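Local structure of tartrate dehydrogenase/decarboxylase (Pseudomonas putida, 3FLK) at residues D177-R182 with P215-D220; D169-Y174 with V240-N245. The protein oxidises tartrate to oxaloglycolate with NAD+ as cofactor, converts meso-tartrate to D-glycerate and oxidatively decarboxylates D-malate to pyruvate. The protein carries 1 engineered substitution. All coordinates share one frame; numbering follows the deposited sequence.

Contact 1 of 2, residues D177-R182 with P215-D220; sequences DLAEKR and PHVSWD
E180 reaches H216 because its CG stands anti to the backbone N (chi1 -178°) and its chain then bends at chi2, which brings the carboxylate up to H216 and V217. H216 answers with CG beside its own backbone N, its ring lying edge-on to the acid. H216 ND1 donates to E180 OE2 across 2.9 Å, a fairly straight bond of 161°; it arrives on the syn side of the carboxylate, a little out of that plane but close to the plane of the ring, the two planes being 54° apart. The other oxygen, E180 OE1, accepts from a water at 2.6 Å, and this water takes the backbone N-H of H216. E180 OE1 also lies against V217 CG2 (3.6 Å). Beneath this polar edge, A179 CB packs on V217 CG1 at 4.0 Å, and both residues rest on V187 of strand 186-191. Replacing E180 by alanine removes the carboxylate and would probably leave H216 ND1 without its charged partner and the water without its hold on the helix, so that the imidazole could turn more freely. With one carboxylate bound directly to the ring of H216 and, through a water, to its backbone N-H, this His-carboxylate pair ties the end of helix 165-181 to the loop before edge strand 218-223, and the negative charge probably favours a protonated imidazole.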
loop_
_atom_site.group_PDB
_atom_site.type_symbol
_atom_site.label_atom_id
_atom_site.label_comp_id
_atom_site.label_asym_id
_atom_site.label_seq_id
_atom_site.Cartn_x
_atom_site.Cartn_y
_atom_site.Cartn_z
ATOM N N ASP A 177 -14.222 -19.843 -1.830
ATOM C CA ASP A 177 -15.496 -20.306 -1.270
ATOM C C ASP A 177 -16.457 -19.135 -1.036
ATOM O O ASP A 177 -17.649 -19.236 -1.331
ATOM C CB ASP A 177 -15.281 -21.070 0.041
ATOM C CG ASP A 177 -14.797 -22.499 -0.175
ATOM O OD1 ASP A 177 -14.890 -23.013 -1.309
ATOM O OD2 ASP A 177 -14.324 -23.116 0.801
ATOM N N LEU A 178 -15.921 -18.030 -0.512
ATOM C CA LEU A 178 -16.699 -16.817 -0.256
ATOM C C LEU A 178 -17.223 -16.208 -1.556
ATOM O O LEU A 178 -18.406 -15.879 -1.659
ATOM C CB LEU A 178 -15.862 -15.795 0.529
ATOM C CG LEU A 178 -16.536 -14.535 1.092
ATOM C CD1 LEU A 178 -17.578 -14.870 2.147
ATOM C CD2 LEU A 178 -15.484 -13.600 1.674
ATOM N N ALA A 179 -16.338 -16.080 -2.545
ATOM C CA ALA A 179 -16.698 -15.572 -3.865
ATOM C C ALA A 179 -17.803 -16.402 -4.525
ATOM O O ALA A 179 -18.699 -15.849 -5.157
ATOM C CB ALA A 179 -15.477 -15.514 -4.762
ATOM N N GLU A 180 -17.728 -17.722 -4.364
ATOM C CA GLU A 180 -18.726 -18.646 -4.908
ATOM C C GLU A 180 -20.131 -18.355 -4.361
ATOM O O GLU A 180 -21.117 -18.434 -5.096
ATOM C CB GLU A 180 -18.312 -20.098 -4.623
ATOM C CG GLU A 180 -19.249 -21.181 -5.184
ATOM C CD GLU A 180 -19.238 -21.265 -6.704
ATOM O OE1 GLU A 180 -18.146 -21.170 -7.302
ATOM O OE2 GLU A 180 -20.324 -21.442 -7.301
ATOM N N LYS A 181 -20.204 -18.003 -3.077
ATOM C CA LYS A 181 -21.470 -17.685 -2.410
ATOM C C LYS A 181 -22.031 -16.319 -2.809
ATOM O O LYS A 181 -23.229 -16.064 -2.655
ATOM C CB LYS A 181 -21.296 -17.709 -0.891
ATOM C CG LYS A 181 -21.063 -19.071 -0.276
ATOM C CD LYS A 181 -21.423 -19.035 1.204
ATOM C CE LYS A 181 -20.749 -20.142 1.991
ATOM N NZ LYS A 181 -19.355 -19.773 2.378
ATOM N N ARG A 182 -21.161 -15.441 -3.301
ATOM C CA ARG A 182 -21.545 -14.066 -3.622
ATOM C C ARG A 182 -22.092 -13.933 -5.041
ATOM O O ARG A 182 -21.894 -14.822 -5.871
ATOM C CB ARG A 182 -20.371 -13.110 -3.377
ATOM C CG ARG A 182 -20.064 -12.908 -1.893
ATOM C CD ARG A 182 -18.757 -12.155 -1.661
ATOM N NE ARG A 182 -18.855 -10.731 -1.985
ATOM C CZ ARG A 182 -19.227 -9.780 -1.129
ATOM N NH1 ARG A 182 -19.551 -10.084 0.123
ATOM N NH2 ARG A 182 -19.278 -8.516 -1.530
ATOM N N PRO A 215 -14.828 -23.296 -11.338
ATOM C CA PRO A 215 -15.222 -22.893 -12.690
ATOM C C PRO A 215 -16.125 -21.651 -12.741
ATOM O O PRO A 215 -16.060 -20.897 -13.711
ATOM C CB PRO A 215 -15.964 -24.127 -13.228
ATOM C CG PRO A 215 -16.338 -24.922 -12.020
ATOM C CD PRO A 215 -15.232 -24.685 -11.044
ATOM N N HIS A 216 -16.941 -21.439 -11.708
ATOM C CA HIS A 216 -17.873 -20.303 -11.681
ATOM C C HIS A 216 -17.213 -18.971 -11.312
ATOM O O HIS A 216 -17.739 -17.902 -11.640
ATOM C CB HIS A 216 -19.045 -20.565 -10.727
ATOM C CG HIS A 216 -19.756 -21.861 -10.967
ATOM N ND1 HIS A 216 -20.258 -22.632 -9.942
ATOM C CD2 HIS A 216 -20.041 -22.527 -12.112
ATOM C CE1 HIS A 216 -20.827 -23.714 -10.444
ATOM N NE2 HIS A 216 -20.711 -23.673 -11.759
ATOM N N VAL A 217 -16.069 -19.039 -10.634
ATOM C CA VAL A 217 -15.403 -17.836 -10.124
ATOM C C VAL A 217 -14.417 -17.221 -11.126
ATOM O O VAL A 217 -13.484 -17.875 -11.597
ATOM C CB VAL A 217 -14.715 -18.096 -8.752
ATOM C CG1 VAL A 217 -14.020 -16.839 -8.236
ATOM C CG2 VAL A 217 -15.734 -18.582 -7.733
ATOM N N SER A 218 -14.658 -15.956 -11.449
ATOM C CA SER A 218 -13.740 -15.146 -12.236
ATOM C C SER A 218 -12.603 -14.681 -11.321
ATOM O O SER A 218 -12.846 -14.285 -10.180
ATOM C CB SER A 218 -14.497 -13.944 -12.807
ATOM O OG SER A 218 -13.633 -13.035 -13.463
ATOM N N TRP A 219 -11.365 -14.742 -11.804
ATOM C CA TRP A 219 -10.231 -14.322 -10.978
ATOM C C TRP A 219 -9.156 -13.553 -11.741
ATOM O O TRP A 219 -8.890 -13.825 -12.914
ATOM C CB TRP A 219 -9.628 -15.510 -10.208
ATOM C CG TRP A 219 -8.611 -16.310 -10.975
ATOM C CD1 TRP A 219 -8.863 -17.279 -11.907
ATOM C CD2 TRP A 219 -7.180 -16.216 -10.871
ATOM N NE1 TRP A 219 -7.680 -17.788 -12.393
ATOM C CE2 TRP A 219 -6.633 -17.156 -11.774
ATOM C CE3 TRP A 219 -6.311 -15.427 -10.105
ATOM C CZ2 TRP A 219 -5.254 -17.329 -11.934
ATOM C CZ3 TRP A 219 -4.936 -15.599 -10.265
ATOM C CH2 TRP A 219 -4.424 -16.544 -11.174
ATOM N N ASP A 220 -8.549 -12.585 -11.061
ATOM C CA ASP A 220 -7.412 -11.851 -11.608
ATOM C C ASP A 220 -6.369 -11.580 -10.524
ATOM O O ASP A 220 -6.679 -11.598 -9.328
ATOM C CB ASP A 220 -7.868 -10.547 -12.280
ATOM C CG ASP A 220 -8.297 -9.477 -11.283
ATOM O OD1 ASP A 220 -7.838 -8.322 -11.420
ATOM O OD2 ASP A 220 -9.089 -9.776 -10.368
HETATM O O HOH W 1 -17.148 -22.752 -9.104
#

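Contact 2 of 2, residues D169-Y174 with V240-N245; sequences DRILKY and VVVASN
V242 pushes both methyls of its side chain against I171 and L172 on one turn of helix 165-181, the CA atoms of V242 and L172 being 7.0 Å apart. Its CB points at the helix but stays short of it, leaving the touching to the two branches. The first, CG1, occupies the crowded position between the backbone N and the carbonyl carbon (chi1 64°) and meets L172 CD2 at 4.1 Å. The second, CG2, is anti to the backbone N; it sits 4.1 Å from the backbone O of I171 and 4.3 Å from I171 CG1. V242 thus lies under two successive helix residues, one branch for each. L172 sets out from its backbone past V242 and only its CD2 methyl turns in to the strand, so that the two side chains cross at about a right angle, whereas I171 points its CB at the strand.

The same two helix residues carry the packing further. I171 also touches V133 of strand 129-135 and V105 of strand 105-111, while L172 lies against W203 and T207 of helix 199-211. Strand 240-243 runs between the parallel strands 129-135 and 186-191, so this is helix-on-sheet packing in the alpha/beta fold of the isocitrate/isopropylmalate dehydrogenase family. S244, just beyond the strand, is the N-cap of helix 245-258, which contributes D249 to the oxalate pocket. The side chain of I171 lies about 13 Å from a bound oxalate.

The junction between the segments consists of methyl and methylene groups with one carbonyl oxygen beside them, all at ordinary van der Waals distances. Its hold therefore comes from dispersion and the exclusion of water, with shape rather than directional bonding setting the fit of helix on strand.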
loop_
_atom_site.group_PDB
_atom_site.type_symbol
_atom_site.label_atom_id
_atom_site.label_comp_id
_atom_site.label_asym_id
_atom_site.label_seq_id
_atom_site.Cartn_x
_atom_site.Cartn_y
_atom_site.Cartn_z
ATOM N N ASP A 169 -2.801 -22.156 0.932
ATOM C CA ASP A 169 -3.962 -22.862 0.381
ATOM C C ASP A 169 -5.261 -22.567 1.133
ATOM O O ASP A 169 -6.295 -22.345 0.509
ATOM C CB ASP A 169 -3.715 -24.374 0.323
ATOM C CG ASP A 169 -2.847 -24.785 -0.858
ATOM O OD1 ASP A 169 -2.412 -23.903 -1.630
ATOM O OD2 ASP A 169 -2.604 -26.001 -1.018
ATOM N N ARG A 170 -5.197 -22.551 2.463
ATOM C CA ARG A 170 -6.396 -22.374 3.284
ATOM C C ARG A 170 -7.008 -20.970 3.210
ATOM O O ARG A 170 -8.229 -20.829 3.272
ATOM C CB ARG A 170 -6.160 -22.818 4.735
ATOM C CG ARG A 170 -5.175 -21.975 5.529
ATOM C CD ARG A 170 -4.993 -22.551 6.921
ATOM N NE ARG A 170 -4.092 -21.741 7.736
ATOM C CZ ARG A 170 -3.823 -21.972 9.017
ATOM N NH1 ARG A 170 -4.388 -22.991 9.657
ATOM N NH2 ARG A 170 -2.986 -21.172 9.664
ATOM N N ILE A 171 -6.174 -19.940 3.073
ATOM C CA ILE A 171 -6.689 -18.579 2.889
ATOM C C ILE A 171 -7.289 -18.402 1.489
ATOM O O ILE A 171 -8.329 -17.759 1.335
ATOM C CB ILE A 171 -5.636 -17.464 3.234
ATOM C CG1 ILE A 171 -6.314 -16.094 3.389
ATOM C CG2 ILE A 171 -4.507 -17.401 2.204
ATOM C CD1 ILE A 171 -7.177 -15.964 4.645
ATOM N N LEU A 172 -6.641 -18.992 0.485
ATOM C CA LEU A 172 -7.131 -18.946 -0.893
ATOM C C LEU A 172 -8.452 -19.695 -1.024
ATOM O O LEU A 172 -9.377 -19.220 -1.687
ATOM C CB LEU A 172 -6.095 -19.516 -1.870
ATOM C CG LEU A 172 -4.820 -18.699 -2.115
ATOM C CD1 LEU A 172 -3.808 -19.525 -2.892
ATOM C CD2 LEU A 172 -5.107 -17.374 -2.824
ATOM N N LYS A 173 -8.539 -20.856 -0.377
ATOM C CA LYS A 173 -9.770 -21.642 -0.364
ATOM C C LYS A 173 -10.925 -20.850 0.246
ATOM O O LYS A 173 -12.011 -20.796 -0.328
ATOM C CB LYS A 173 -9.579 -22.967 0.375
ATOM C CG LYS A 173 -10.801 -23.880 0.312
ATOM C CD LYS A 173 -10.494 -25.273 0.824
ATOM C CE LYS A 173 -11.701 -26.193 0.671
ATOM N NZ LYS A 173 -12.816 -25.809 1.577
ATOM N N TYR A 174 -10.681 -20.226 1.397
ATOM C CA TYR A 174 -11.708 -19.417 2.047
ATOM C C TYR A 174 -12.227 -18.323 1.113
ATOM O O TYR A 174 -13.442 -18.154 0.965
ATOM C CB TYR A 174 -11.205 -18.815 3.365
ATOM C CG TYR A 174 -12.333 -18.344 4.259
ATOM C CD1 TYR A 174 -12.872 -19.185 5.235
ATOM C CD2 TYR A 174 -12.884 -17.070 4.110
ATOM C CE1 TYR A 174 -13.921 -18.759 6.055
ATOM C CE2 TYR A 174 -13.934 -16.638 4.920
ATOM C CZ TYR A 174 -14.444 -17.486 5.888
ATOM O OH TYR A 174 -15.479 -17.060 6.695
ATOM N N VAL A 240 -14.271 -9.682 -3.972
ATOM C CA VAL A 240 -13.454 -10.374 -2.974
ATOM C C VAL A 240 -11.986 -10.119 -3.301
ATOM O O VAL A 240 -11.533 -10.407 -4.411
ATOM C CB VAL A 240 -13.740 -11.899 -2.930
ATOM C CG1 VAL A 240 -12.798 -12.610 -1.959
ATOM C CG2 VAL A 240 -15.189 -12.167 -2.543
ATOM N N VAL A 241 -11.260 -9.552 -2.341
ATOM C CA VAL A 241 -9.831 -9.291 -2.499
ATOM C C VAL A 241 -9.054 -10.134 -1.490
ATOM O O VAL A 241 -9.203 -9.964 -0.278
ATOM C CB VAL A 241 -9.485 -7.782 -2.344
ATOM C CG1 VAL A 241 -8.005 -7.531 -2.623
ATOM C CG2 VAL A 241 -10.344 -6.930 -3.278
ATOM N N VAL A 242 -8.244 -11.057 -2.000
ATOM C CA VAL A 242 -7.444 -11.938 -1.154
ATOM C C VAL A 242 -5.981 -11.482 -1.162
ATOM O O VAL A 242 -5.431 -11.135 -2.212
ATOM C CB VAL A 242 -7.617 -13.445 -1.543
ATOM C CG1 VAL A 242 -7.093 -13.736 -2.955
ATOM C CG2 VAL A 242 -6.972 -14.367 -0.502
ATOM N N ALA A 243 -5.368 -11.464 0.017
ATOM C CA ALA A 243 -4.042 -10.873 0.184
ATOM C C ALA A 243 -3.269 -11.485 1.346
ATOM O O ALA A 243 -3.857 -12.077 2.255
ATOM C CB ALA A 243 -4.162 -9.355 0.365
ATOM N N SER A 244 -1.946 -11.333 1.302
ATOM C CA SER A 244 -1.056 -11.733 2.392
ATOM C C SER A 244 -1.259 -10.837 3.620
ATOM O O SER A 244 -1.997 -9.848 3.560
ATOM C CB SER A 244 0.398 -11.627 1.932
ATOM O OG SER A 244 0.741 -10.264 1.723
ATOM N N ASN A 245 -0.585 -11.180 4.715
ATOM C CA ASN A 245 -0.680 -10.448 5.982
ATOM C C ASN A 245 -0.459 -8.943 5.829
ATOM O O ASN A 245 -1.290 -8.137 6.267
ATOM C CB ASN A 245 0.311 -11.027 6.999
ATOM C CG ASN A 245 -0.241 -11.060 8.413
ATOM O OD1 ASN A 245 -1.042 -10.211 8.812
ATOM N ND2 ASN A 245 0.195 -12.050 9.186
#

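Overall arrangement
Both contacts draw on helix 165-181 and on the same mixed sheet, with centres 12 Å apart. Contact 2 is fully buried, at the middle of the helix and an inner strand, and is held by apolar side chains. Contact 1 lies farther out, its centre about 22 Å from the centre of the chain, against 14 Å for contact 2, where the helix ends beside the edge strand 218-223; there an apolar step gives way to a charged, hydrated edge. The two also meet directly: V240 CG2 packs on R182 CD at 3.7 Å and on the CA of A179. The helix is thus seated by hydrocarbon packing inside and fastened by polar bonds at its outer end.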